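Long-range contacts in transferrin (Manduca sexta, PDB 6WB6), which transports iron in the insect, binding one ferric ion per molecule together with a carbonate or bicarbonate anion: residues A135-M140 with L152-T157; A160-V165 with S183-M188; F425-G430 with P584-V589; N619-F624 with N634-L639. All coordinates share one frame; numbering follows the deposited sequence.

Contact 1: residues A135-M140 with L152-T157; sequences AVFPKM and LKALST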
loop_
_atom_site.group_PDB
_atom_site.type_symbol
_atom_site.label_atom_id
_atom_site.label_comp_id
_atom_site.label_asym_id
_atom_site.label_seq_id
_atom_site.Cartn_x
_atom_site.Cartn_y
_atom_site.Cartn_z
ATOM N N ALA A 135 27.387 11.796 -14.016
ATOM C CA ALA A 135 28.410 11.509 -13.019
ATOM C C ALA A 135 28.351 12.480 -11.846
ATOM O O ALA A 135 28.696 12.114 -10.716
ATOM C CB ALA A 135 29.792 11.553 -13.673
ATOM N N VAL A 136 27.928 13.721 -12.089
ATOM C CA VAL A 136 27.919 14.709 -11.022
ATOM C C VAL A 136 26.869 14.365 -9.968
ATOM O O VAL A 136 26.999 14.762 -8.797
ATOM C CB VAL A 136 27.727 16.097 -11.668
ATOM C CG1 VAL A 136 26.385 16.188 -12.311
ATOM C CG2 VAL A 136 27.910 17.214 -10.658
ATOM N N PHE A 137 25.865 13.586 -10.331
ATOM C CA PHE A 137 24.761 13.267 -9.421
ATOM C C PHE A 137 25.196 12.217 -8.401
ATOM O O PHE A 137 25.795 11.210 -8.775
ATOM C CB PHE A 137 23.542 12.744 -10.203
ATOM C CG PHE A 137 22.274 12.795 -9.416
ATOM C CD1 PHE A 137 21.603 14.013 -9.236
ATOM C CD2 PHE A 137 21.766 11.651 -8.834
ATOM C CE1 PHE A 137 20.454 14.078 -8.482
ATOM C CE2 PHE A 137 20.610 11.698 -8.077
ATOM C CZ PHE A 137 19.948 12.924 -7.899
ATOM N N PRO A 138 24.868 12.396 -7.117
ATOM C CA PRO A 138 25.283 11.407 -6.112
ATOM C C PRO A 138 24.792 10.015 -6.463
ATOM O O PRO A 138 23.728 9.839 -7.050
ATOM C CB PRO A 138 24.634 11.901 -4.815
ATOM C CG PRO A 138 24.290 13.359 -5.053
ATOM C CD PRO A 138 24.110 13.520 -6.528
ATOM N N LYS A 139 25.592 9.022 -6.091
ATOM C CA LYS A 139 25.217 7.634 -6.240
ATOM C C LYS A 139 24.215 7.256 -5.162
ATOM O O LYS A 139 24.099 7.907 -4.123
ATOM C CB LYS A 139 26.447 6.720 -6.151
ATOM C CG LYS A 139 27.500 7.021 -7.213
ATOM C CD LYS A 139 26.880 6.859 -8.590
ATOM C CE LYS A 139 27.883 7.028 -9.718
ATOM N NZ LYS A 139 27.183 7.240 -11.015
ATOM N N MET A 140 23.471 6.187 -5.435
ATOM C CA MET A 140 22.326 5.835 -4.614
ATOM C C MET A 140 22.344 4.362 -4.198
ATOM O O MET A 140 21.296 3.809 -3.857
ATOM C CB MET A 140 21.043 6.184 -5.369
ATOM C CG MET A 140 20.767 7.710 -5.416
ATOM S SD MET A 140 19.283 8.075 -6.382
ATOM C CE MET A 140 19.919 7.899 -8.023
ATOM N N LEU A 152 16.562 10.347 -1.494
ATOM C CA LEU A 152 16.411 11.571 -0.730
ATOM C C LEU A 152 17.768 12.119 -0.307
ATOM O O LEU A 152 17.976 13.336 -0.283
ATOM C CB LEU A 152 15.551 11.299 0.500
ATOM C CG LEU A 152 14.113 10.842 0.216
ATOM C CD1 LEU A 152 13.490 10.140 1.444
ATOM C CD2 LEU A 152 13.276 12.047 -0.218
ATOM N N LYS A 153 18.697 11.235 0.052
ATOM C CA LYS A 153 20.050 11.682 0.350
ATOM C C LYS A 153 20.671 12.280 -0.894
ATOM O O LYS A 153 21.207 13.392 -0.865
ATOM C CB LYS A 153 20.889 10.522 0.875
ATOM C CG LYS A 153 22.310 10.901 1.264
ATOM C CD LYS A 153 22.977 9.734 2.000
ATOM N N ALA A 154 20.503 11.592 -2.023
ATOM C CA ALA A 154 21.041 12.075 -3.284
ATOM C C ALA A 154 20.486 13.457 -3.607
ATOM O O ALA A 154 21.232 14.377 -3.941
ATOM C CB ALA A 154 20.723 11.075 -4.399
ATOM N N LEU A 155 19.175 13.624 -3.524
ATOM C CA LEU A 155 18.618 14.932 -3.832
ATOM C C LEU A 155 19.133 16.000 -2.861
ATOM O O LEU A 155 19.564 17.075 -3.290
ATOM C CB LEU A 155 17.101 14.844 -3.836
ATOM C CG LEU A 155 16.602 14.052 -5.062
ATOM C CD1 LEU A 155 15.220 13.494 -4.801
ATOM C CD2 LEU A 155 16.629 14.928 -6.362
ATOM N N SER A 156 19.127 15.718 -1.549
ATOM C CA SER A 156 19.506 16.737 -0.562
ATOM C C SER A 156 20.987 17.077 -0.601
ATOM O O SER A 156 21.387 18.119 -0.074
ATOM C CB SER A 156 19.166 16.288 0.851
ATOM O OG SER A 156 19.930 15.168 1.189
ATOM N N THR A 157 21.797 16.210 -1.198
ATOM C CA THR A 157 23.215 16.447 -1.433
ATOM C C THR A 157 23.501 17.124 -2.773
ATOM O O THR A 157 24.544 17.767 -2.917
ATOM C CB THR A 157 23.948 15.096 -1.369
ATOM O OG1 THR A 157 24.040 14.692 -0.001
ATOM C CG2 THR A 157 25.328 15.154 -1.999
#

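Contact 2: residues A160-V165 with S183-M188; sequences AKSCIV and SHLCSM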
loop_
_atom_site.group_PDB
_atom_site.type_symbol
_atom_site.label_atom_id
_atom_site.label_comp_id
_atom_site.label_asym_id
_atom_site.label_seq_id
_atom_site.Cartn_x
_atom_site.Cartn_y
_atom_site.Cartn_z
ATOM N N ALA A 160 20.971 22.440 -3.322
ATOM C CA ALA A 160 21.221 23.188 -2.097
ATOM C C ALA A 160 20.019 23.121 -1.183
ATOM O O ALA A 160 20.139 22.860 0.016
ATOM C CB ALA A 160 21.534 24.650 -2.434
ATOM N N LYS A 161 18.852 23.401 -1.737
ATOM C CA LYS A 161 17.595 23.313 -1.033
ATOM C C LYS A 161 16.570 22.835 -2.041
ATOM O O LYS A 161 16.770 22.958 -3.254
ATOM C CB LYS A 161 17.165 24.667 -0.448
ATOM C CG LYS A 161 18.126 25.305 0.499
ATOM C CD LYS A 161 17.495 26.560 1.128
ATOM C CE LYS A 161 18.268 27.003 2.356
ATOM N NZ LYS A 161 17.892 28.380 2.745
ATOM N N SER A 162 15.476 22.279 -1.542
ATOM C CA SER A 162 14.402 21.876 -2.437
ATOM C C SER A 162 13.069 22.063 -1.732
ATOM O O SER A 162 13.006 22.446 -0.559
ATOM C CB SER A 162 14.578 20.441 -2.900
ATOM O OG SER A 162 15.930 20.167 -3.260
ATOM N N CYS A 163 11.993 21.834 -2.483
ATOM C CA CYS A 163 10.684 21.578 -1.896
ATOM C C CYS A 163 10.160 20.263 -2.451
ATOM O O CYS A 163 9.717 20.210 -3.608
ATOM C CB CYS A 163 9.678 22.702 -2.184
ATOM S SG CYS A 163 8.089 22.293 -1.478
ATOM N N ILE A 164 10.147 19.219 -1.616
ATOM C CA ILE A 164 9.657 17.917 -2.063
ATOM C C ILE A 164 8.724 17.348 -1.007
ATOM O O ILE A 164 9.131 16.523 -0.176
ATOM C CB ILE A 164 10.801 16.938 -2.377
ATOM C CG1 ILE A 164 11.743 17.511 -3.424
ATOM C CG2 ILE A 164 10.211 15.662 -2.976
ATOM C CD1 ILE A 164 12.914 16.548 -3.782
ATOM N N VAL A 165 7.453 17.754 -1.065
ATOM C CA VAL A 165 6.480 17.425 -0.030
ATOM C C VAL A 165 5.906 16.034 -0.243
ATOM O O VAL A 165 6.085 15.413 -1.298
ATOM C CB VAL A 165 5.332 18.456 0.037
ATOM C CG1 VAL A 165 5.860 19.836 0.047
ATOM C CG2 VAL A 165 4.377 18.311 -1.121
ATOM N N SER A 183 15.934 17.763 5.971
ATOM C CA SER A 183 15.066 18.938 6.002
ATOM C C SER A 183 15.310 19.878 4.835
ATOM O O SER A 183 14.395 20.597 4.416
ATOM C CB SER A 183 15.280 19.682 7.324
ATOM O OG SER A 183 16.638 20.040 7.421
ATOM N N HIS A 184 16.530 19.897 4.296
ATOM C CA HIS A 184 16.822 20.741 3.144
ATOM C C HIS A 184 15.848 20.493 1.994
ATOM O O HIS A 184 15.595 21.394 1.183
ATOM C CB HIS A 184 18.252 20.496 2.661
ATOM C CG HIS A 184 19.281 21.293 3.392
ATOM N ND1 HIS A 184 20.636 21.118 3.194
ATOM C CD2 HIS A 184 19.159 22.271 4.321
ATOM C CE1 HIS A 184 21.303 21.955 3.970
ATOM N NE2 HIS A 184 20.431 22.667 4.662
ATOM N N LEU A 185 15.285 19.293 1.915
ATOM C CA LEU A 185 14.341 18.964 0.856
ATOM C C LEU A 185 12.994 19.652 1.035
ATOM O O LEU A 185 12.142 19.557 0.139
ATOM C CB LEU A 185 14.165 17.460 0.810
ATOM C CG LEU A 185 15.437 16.713 0.397
ATOM C CD1 LEU A 185 15.220 15.241 0.484
ATOM C CD2 LEU A 185 15.876 17.055 -0.997
ATOM N N CYS A 186 12.791 20.318 2.171
ATOM C CA CYS A 186 11.542 20.993 2.518
ATOM C C CYS A 186 11.707 22.502 2.719
ATOM O O CYS A 186 10.714 23.178 3.001
ATOM C CB CYS A 186 10.968 20.370 3.798
ATOM S SG CYS A 186 10.803 18.548 3.758
ATOM N N SER A 187 12.928 23.039 2.561
ATOM C CA SER A 187 13.240 24.424 2.930
ATOM C C SER A 187 12.680 25.436 1.948
ATOM O O SER A 187 12.507 26.599 2.312
ATOM C CB SER A 187 14.755 24.643 3.005
ATOM O OG SER A 187 15.353 23.602 3.715
ATOM N N MET A 188 12.427 25.022 0.711
ATOM C CA MET A 188 11.796 25.863 -0.284
ATOM C C MET A 188 10.269 25.824 -0.221
ATOM O O MET A 188 9.613 26.596 -0.936
ATOM C CB MET A 188 12.256 25.438 -1.674
ATOM C CG MET A 188 13.753 25.575 -1.923
ATOM S SD MET A 188 14.411 27.228 -1.551
ATOM C CE MET A 188 13.675 28.183 -2.861
HETATM O O HOH W 1 21.025 20.415 0.894
#

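Contact 3: residues F425-G430 with P584-V589; sequences FHEVYG and PSRTWV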
loop_
_atom_site.group_PDB
_atom_site.type_symbol
_atom_site.label_atom_id
_atom_site.label_comp_id
_atom_site.label_asym_id
_atom_site.label_seq_id
_atom_site.Cartn_x
_atom_site.Cartn_y
_atom_site.Cartn_z
ATOM N N PHE A 425 6.710 -5.752 10.554
ATOM C CA PHE A 425 5.386 -5.167 10.359
ATOM C C PHE A 425 4.370 -6.288 10.484
ATOM O O PHE A 425 4.708 -7.475 10.369
ATOM C CB PHE A 425 5.265 -4.466 9.014
ATOM C CG PHE A 425 5.459 -5.377 7.835
ATOM C CD1 PHE A 425 6.718 -5.585 7.303
ATOM C CD2 PHE A 425 4.381 -6.045 7.276
ATOM C CE1 PHE A 425 6.903 -6.437 6.230
ATOM C CE2 PHE A 425 4.567 -6.894 6.206
ATOM C CZ PHE A 425 5.824 -7.088 5.681
ATOM N N HIS A 426 3.133 -5.891 10.753
ATOM C CA HIS A 426 2.048 -6.805 11.055
ATOM C C HIS A 426 0.785 -6.325 10.349
ATOM O O HIS A 426 0.710 -5.185 9.865
ATOM C CB HIS A 426 1.816 -6.887 12.560
ATOM C CG HIS A 426 1.472 -5.567 13.162
ATOM N ND1 HIS A 426 2.394 -4.786 13.825
ATOM C CD2 HIS A 426 0.311 -4.868 13.168
ATOM C CE1 HIS A 426 1.804 -3.681 14.245
ATOM N NE2 HIS A 426 0.542 -3.706 13.852
ATOM N N GLU A 427 -0.210 -7.221 10.306
ATOM C CA GLU A 427 -1.519 -6.916 9.752
ATOM C C GLU A 427 -2.338 -6.081 10.717
ATOM O O GLU A 427 -2.239 -6.219 11.939
ATOM C CB GLU A 427 -2.285 -8.201 9.417
ATOM C CG GLU A 427 -1.766 -8.866 8.178
ATOM C CD GLU A 427 -2.563 -10.080 7.732
ATOM O OE1 GLU A 427 -3.410 -10.591 8.497
ATOM O OE2 GLU A 427 -2.293 -10.537 6.621
ATOM N N VAL A 428 -3.117 -5.173 10.155
ATOM C CA VAL A 428 -4.136 -4.480 10.920
ATOM C C VAL A 428 -5.488 -4.763 10.279
ATOM O O VAL A 428 -5.592 -5.094 9.096
ATOM C CB VAL A 428 -3.875 -2.963 11.021
ATOM C CG1 VAL A 428 -2.659 -2.714 11.871
ATOM C CG2 VAL A 428 -3.744 -2.331 9.651
ATOM N N TYR A 429 -6.533 -4.607 11.080
ATOM C CA TYR A 429 -7.855 -5.077 10.703
ATOM C C TYR A 429 -8.905 -4.019 11.017
ATOM O O TYR A 429 -8.633 -3.001 11.654
ATOM C CB TYR A 429 -8.174 -6.382 11.415
ATOM C CG TYR A 429 -7.100 -7.411 11.277
ATOM C CD1 TYR A 429 -6.906 -8.075 10.082
ATOM C CD2 TYR A 429 -6.274 -7.723 12.342
ATOM C CE1 TYR A 429 -5.931 -9.034 9.947
ATOM C CE2 TYR A 429 -5.282 -8.694 12.212
ATOM C CZ TYR A 429 -5.124 -9.339 11.011
ATOM O OH TYR A 429 -4.157 -10.289 10.829
ATOM N N GLY A 430 -10.117 -4.269 10.534
ATOM C CA GLY A 430 -11.229 -3.376 10.800
ATOM C C GLY A 430 -11.163 -2.061 10.055
ATOM O O GLY A 430 -10.187 -1.761 9.351
ATOM N N PRO A 584 -1.358 -10.655 18.920
ATOM C CA PRO A 584 -0.453 -10.755 17.770
ATOM C C PRO A 584 -1.256 -11.080 16.526
ATOM O O PRO A 584 -2.024 -12.038 16.502
ATOM C CB PRO A 584 0.508 -11.885 18.164
ATOM C CG PRO A 584 -0.236 -12.669 19.173
ATOM C CD PRO A 584 -1.114 -11.713 19.909
ATOM N N SER A 585 -1.119 -10.231 15.514
ATOM C CA SER A 585 -1.704 -10.459 14.202
ATOM C C SER A 585 -0.630 -11.047 13.313
ATOM O O SER A 585 0.555 -10.970 13.634
ATOM C CB SER A 585 -2.219 -9.161 13.570
ATOM O OG SER A 585 -1.156 -8.411 13.012
ATOM N N ARG A 586 -1.039 -11.632 12.190
ATOM C CA ARG A 586 -0.044 -12.128 11.257
ATOM C C ARG A 586 1.069 -11.096 11.140
ATOM O O ARG A 586 0.810 -9.919 10.880
ATOM C CB ARG A 586 -0.647 -12.395 9.886
ATOM C CG ARG A 586 0.378 -12.691 8.841
ATOM C CD ARG A 586 -0.253 -13.291 7.586
ATOM N NE ARG A 586 -0.829 -14.598 7.855
ATOM C CZ ARG A 586 -1.532 -15.313 6.974
ATOM N NH1 ARG A 586 -1.750 -14.870 5.741
ATOM N NH2 ARG A 586 -2.016 -16.484 7.327
ATOM N N THR A 587 2.303 -11.553 11.342
ATOM C CA THR A 587 3.483 -10.707 11.497
ATOM C C THR A 587 4.598 -11.199 10.594
ATOM O O THR A 587 4.846 -12.408 10.516
ATOM C CB THR A 587 4.001 -10.749 12.910
ATOM O OG1 THR A 587 3.009 -10.251 13.804
ATOM C CG2 THR A 587 5.233 -9.930 13.015
ATOM N N TRP A 588 5.294 -10.267 9.949
ATOM C CA TRP A 588 6.464 -10.590 9.150
ATOM C C TRP A 588 7.712 -10.310 9.965
ATOM O O TRP A 588 7.833 -9.248 10.595
ATOM C CB TRP A 588 6.467 -9.818 7.824
ATOM C CG TRP A 588 5.398 -10.356 6.922
ATOM C CD1 TRP A 588 5.565 -11.188 5.867
ATOM C CD2 TRP A 588 3.974 -10.094 7.010
ATOM N NE1 TRP A 588 4.346 -11.472 5.287
ATOM C CE2 TRP A 588 3.354 -10.823 5.979
ATOM C CE3 TRP A 588 3.173 -9.314 7.857
ATOM C CZ2 TRP A 588 1.970 -10.810 5.777
ATOM C CZ3 TRP A 588 1.788 -9.292 7.642
ATOM C CH2 TRP A 588 1.208 -10.044 6.625
ATOM N N VAL A 589 8.614 -11.285 9.999
ATOM C CA VAL A 589 9.787 -11.197 10.854
ATOM C C VAL A 589 11.019 -11.247 9.975
ATOM O O VAL A 589 11.003 -11.794 8.867
ATOM C CB VAL A 589 9.832 -12.304 11.924
ATOM C CG1 VAL A 589 8.607 -12.252 12.778
ATOM C CG2 VAL A 589 9.992 -13.660 11.287
#

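Contact 4: residues N619-F624 with N634-L639; sequences NIYGEF and NAAKGL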
loop_
_atom_site.group_PDB
_atom_site.type_symbol
_atom_site.label_atom_id
_atom_site.label_comp_id
_atom_site.label_asym_id
_atom_site.label_seq_id
_atom_site.Cartn_x
_atom_site.Cartn_y
_atom_site.Cartn_z
ATOM N N ASN A 619 -5.189 -7.226 -6.291
ATOM C CA ASN A 619 -6.059 -7.524 -5.172
ATOM C C ASN A 619 -5.181 -8.156 -4.102
ATOM O O ASN A 619 -5.098 -9.380 -3.949
ATOM C CB ASN A 619 -7.195 -8.426 -5.621
ATOM C CG ASN A 619 -8.295 -8.518 -4.600
ATOM O OD1 ASN A 619 -8.226 -7.901 -3.536
ATOM N ND2 ASN A 619 -9.329 -9.286 -4.918
ATOM N N ILE A 620 -4.475 -7.287 -3.380
ATOM C CA ILE A 620 -3.466 -7.748 -2.438
ATOM C C ILE A 620 -4.095 -8.605 -1.342
ATOM O O ILE A 620 -3.499 -9.581 -0.898
ATOM C CB ILE A 620 -2.676 -6.553 -1.867
ATOM C CG1 ILE A 620 -1.559 -7.052 -0.949
ATOM C CG2 ILE A 620 -3.567 -5.569 -1.136
ATOM C CD1 ILE A 620 -0.481 -6.004 -0.647
ATOM N N TYR A 621 -5.306 -8.267 -0.897
ATOM C CA TYR A 621 -5.964 -9.015 0.168
ATOM C C TYR A 621 -7.069 -9.939 -0.327
ATOM O O TYR A 621 -7.772 -10.515 0.492
ATOM C CB TYR A 621 -6.549 -8.061 1.214
ATOM C CG TYR A 621 -5.591 -7.003 1.701
ATOM C CD1 TYR A 621 -4.314 -7.330 2.111
ATOM C CD2 TYR A 621 -5.965 -5.674 1.726
ATOM C CE1 TYR A 621 -3.440 -6.377 2.546
ATOM C CE2 TYR A 621 -5.094 -4.705 2.167
ATOM C CZ TYR A 621 -3.829 -5.064 2.573
ATOM O OH TYR A 621 -2.937 -4.122 3.007
ATOM N N GLY A 622 -7.240 -10.110 -1.633
ATOM C CA GLY A 622 -8.358 -10.875 -2.148
ATOM C C GLY A 622 -8.042 -12.359 -2.344
ATOM O O GLY A 622 -6.921 -12.818 -2.144
ATOM N N GLU A 623 -9.071 -13.102 -2.745
ATOM C CA GLU A 623 -8.905 -14.493 -3.157
ATOM C C GLU A 623 -7.891 -14.599 -4.284
ATOM O O GLU A 623 -7.833 -13.749 -5.168
ATOM C CB GLU A 623 -10.241 -15.075 -3.638
ATOM C CG GLU A 623 -10.966 -15.970 -2.650
ATOM C CD GLU A 623 -12.080 -16.788 -3.318
ATOM O OE1 GLU A 623 -12.110 -16.860 -4.570
ATOM O OE2 GLU A 623 -12.922 -17.356 -2.590
ATOM N N PHE A 624 -7.084 -15.654 -4.265
ATOM C CA PHE A 624 -6.090 -15.854 -5.312
ATOM C C PHE A 624 -6.208 -17.296 -5.792
ATOM O O PHE A 624 -5.968 -18.232 -5.022
ATOM C CB PHE A 624 -4.689 -15.526 -4.799
ATOM C CG PHE A 624 -3.666 -15.445 -5.876
ATOM C CD1 PHE A 624 -3.127 -16.598 -6.423
ATOM C CD2 PHE A 624 -3.247 -14.222 -6.351
ATOM C CE1 PHE A 624 -2.205 -16.530 -7.412
ATOM C CE2 PHE A 624 -2.319 -14.139 -7.333
ATOM C CZ PHE A 624 -1.791 -15.291 -7.879
ATOM N N ASN A 634 -7.322 -12.321 4.060
ATOM C CA ASN A 634 -8.334 -11.521 3.367
ATOM C C ASN A 634 -8.903 -10.431 4.265
ATOM O O ASN A 634 -9.349 -9.401 3.769
ATOM C CB ASN A 634 -9.477 -12.415 2.855
ATOM C CG ASN A 634 -9.078 -13.287 1.663
ATOM O OD1 ASN A 634 -7.920 -13.724 1.527
ATOM N ND2 ASN A 634 -10.054 -13.570 0.798
ATOM N N ALA A 635 -8.882 -10.625 5.583
ATOM C CA ALA A 635 -9.406 -9.617 6.498
ATOM C C ALA A 635 -8.459 -8.439 6.701
ATOM O O ALA A 635 -8.875 -7.416 7.261
ATOM C CB ALA A 635 -9.708 -10.239 7.864
ATOM N N ALA A 636 -7.204 -8.555 6.278
ATOM C CA ALA A 636 -6.267 -7.466 6.504
ATOM C C ALA A 636 -6.760 -6.207 5.810
ATOM O O ALA A 636 -7.195 -6.238 4.659
ATOM C CB ALA A 636 -4.871 -7.837 5.995
ATOM N N LYS A 637 -6.693 -5.100 6.526
ATOM C CA LYS A 637 -7.039 -3.794 6.011
ATOM C C LYS A 637 -5.829 -2.895 5.878
ATOM O O LYS A 637 -5.976 -1.712 5.539
ATOM C CB LYS A 637 -8.056 -3.135 6.932
ATOM C CG LYS A 637 -9.197 -4.059 7.353
ATOM C CD LYS A 637 -9.838 -4.763 6.179
ATOM C CE LYS A 637 -10.465 -3.813 5.207
ATOM N NZ LYS A 637 -11.554 -4.576 4.503
ATOM N N GLY A 638 -4.650 -3.407 6.189
ATOM C CA GLY A 638 -3.443 -2.628 6.049
ATOM C C GLY A 638 -2.278 -3.315 6.716
ATOM O O GLY A 638 -2.396 -4.403 7.291
ATOM N N LEU A 639 -1.150 -2.640 6.643
ATOM C CA LEU A 639 0.076 -3.097 7.268
ATOM C C LEU A 639 0.628 -1.956 8.093
ATOM O O LEU A 639 0.537 -0.798 7.675
ATOM C CB LEU A 639 1.079 -3.535 6.221
ATOM C CG LEU A 639 0.593 -4.675 5.332
ATOM C CD1 LEU A 639 1.613 -4.889 4.243
ATOM C CD2 LEU A 639 0.354 -5.968 6.153
HETATM O O HOH W 2 -10.355 -9.260 0.927
#

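Contact 1: residues A135-M140 with L152-T157
Thr157, whose methyl group meets Pro138, grips the backbone oxygen of Lys153 twice: its N lies 2.9 Å from Lys153 O in an ordinary helical bond, and its OG1 adds a weak one of 3.2 Å to the same Lys153 O. Threonine suits this place because its two branches do different work. With OG1 folded back beside the backbone N (chi1 -75°), CG2 stands anti to that N and reaches to 3.7 Å from Pro138 CG. The same ring carbon, Pro138 CG, rests 3.4 Å from Ala154 O, so the proline lies on the helix backbone itself. Both segments belong to the N-terminal transferrin lobe: the loop leaves helix 121-131, whose first turn helps to form the carbonate pocket, and folds back against helix 147-158. Ala154 suits the close approach, since its single methyl is small enough to let the loop in and is touched by Phe137, Pro138 and Met140. Met140 brings CG to within 3.5 Å of Ala154 CB, with its sulfur a little farther off. Phe137 comes to the same methyl obliquely, its CE2 3.7 Å from Ala154 CB, while Leu155 CD2 stands at the ring's edge, near its plane and 4.2 Å from Phe137 CZ. The large flat ring can serve several neighbours at once: it also packs on Leu128 and Leu131 of helix 121-131 and meets the ring of Phe158.

Contact 2: residues A160-V165 with S183-M188
Two successive bends, at chi2 (-53°) and chi3 (-70°), curl the side chain of Met188 round so that it crosses the extended chain of Lys161 at about a right angle, with Met188 SD 3.9 Å from Lys161 CB. The flexible thioether suits this curled path, and the methylene part of the lysine offers it an apolar surface. Nearby, Met188 CB packs 3.8 Å from Cys163 CB. The backbones are joined by three hydrogen bonds. Ser162 uses both its groups: its N donates to His184 O at 2.9 Å, and its O receives Met188 N, also at 2.9 Å, from well above the carbonyl plane instead of along a lone pair. The third bond, Ile164 N to Leu185 O at 2.7 Å, is short but bent at the hydrogen (136°). On the buried side Ile164 CD1 lies 4.1 Å from Leu185 CD2, and both side chains also pack on Leu155 of helix 147-158. Ser162, small and polar, turns its hydroxyl to a hydrogen bond with Ser113 OG. At the exposed end, one face of the His184 ring lies over Ala160 O.

Lys161 and Cys163 bond to the parallel strand 112-114 and the residue after it, while Ser162 and Ile164 turn their N-H groups to the loop. This loop, tied down by disulfides Cys163-Cys189 and Cys186-Cys195, thus borders the outer strand of the mixed sheet in a transferrin lobe domain, where Ile164 lies about 7 Å from Thr116 of the carbonate pocket, side chain to side chain.

Contact 3: residues F425-G430 with P584-V589
Backbone hydrogen bonds pair Phe425 with Trp588 and bring Glu427 to Arg586 in antiparallel fashion: Trp588 N donates to Phe425 O and Glu427 N to Arg586 O, each at 2.9 Å. Between them, His426 and Thr587 form a non-hydrogen-bonded pair. Just before the strand 587-590, a side chain continues the pairing, as Ser585 OG donates to Glu427 O at 2.7 Å; serine is short enough to hold its hydroxyl this near the neighbouring backbone.

Aromatic contact dominates the face that carries Phe425 and Trp588. Because Phe425 CG sits between the backbone N and the carbonyl carbon (chi1 61°), its ring swings across to the tryptophan. The Phe425 ring and the five-membered ring of Trp588 are close to parallel (14°) but offset, with centroids 4.7 Å apart and little of one ring over the other. Trp588 CB instead makes a CH-pi contact, 3.8 Å from the Phe425 ring centroid and over its face.

Charged and polar groups gather on the same side. Glu427 lays CG 3.6 Å from Trp588 CH2. At its carboxylate, Tyr429 OH lies against OE1, at a distance too short to be read closely, while OE2 takes the backbone N of Asn633. Arg586 runs alongside Glu427, but its guanidinium forms its salt bridge with Asp408.

Strand 422-428 has strand 638-641 along its other edge, strand 587-590 has 405-407, and Phe425 packs against helix 597-611 on Ala601, Pro604 and Leu605.

Contact 4: residues N619-F624 with N634-L639
A classic beta bulge, in which Lys637 and Gly638 both face Val428, passes beside the ring of Tyr621. The ring reaches along the bulge so that Tyr621 OH ends 3.4 Å from Gly638 CA, beside the backbone. Ala636 O lies over one face of the ring, toward its rim and 3.2 Å from Tyr621 CD2, and Ile620 CG2 sits over the centre of the opposite face, holding the ring between backbone and methyl. Ala636 adds a CH-pi contact, its CB 4.3 Å from the Tyr621 ring centroid; alanine's single methyl lets the ring lie over the backbone here. Tyrosine suits the place because its flat body packs while its hydroxyl ends beside the strand.

Polar contact is concentrated on the tyrosine carbonyl. Asn634 CA approaches Tyr621 O at 3.1 Å in a CA-H...O contact, with an angle of 152° at the hydrogen. A water lies 2.9 Å from Tyr621 O and 3.0 Å from Asn634 O, although further acceptors compete for its protons. With CG beside its backbone N (chi1 -72°), Asn634 leans its amide over the loop 619-624, and its OD1 accepts from Asn629 N.

That loop is itself shaped by a type I turn, closed by Gly622 N to Asn619 O at 3.2 Å; Gly622, bare of a side chain, leaves room for the amide of Asn619. The bulge lies where strand 638-641 pairs with strand 422-428, and the tyrosine packs against it; strand 638-641 is an edge strand of the four-stranded antiparallel sheet in the second transferrin-like lobe.

In the fold
From the N terminus, contact 1 closes the short loop between helices 121-131 and 147-158, and contact 2 follows directly, closing the excursion through helix 172-181. The two are in series but touch: Leu155 and Leu185 join them into one core near the carbonate site of the first lobe. Contact 3 lies in the second lobe, about 35 Å from contact 1 between centres, and closes by far the longest loop, bringing together segments 154 residues apart at their closest ends. Contact 4 comes after it and closes a short local loop. No loops nest or cross. Contacts 3 and 4 share a sheet through the neighbouring strands 422-428 and 638-641.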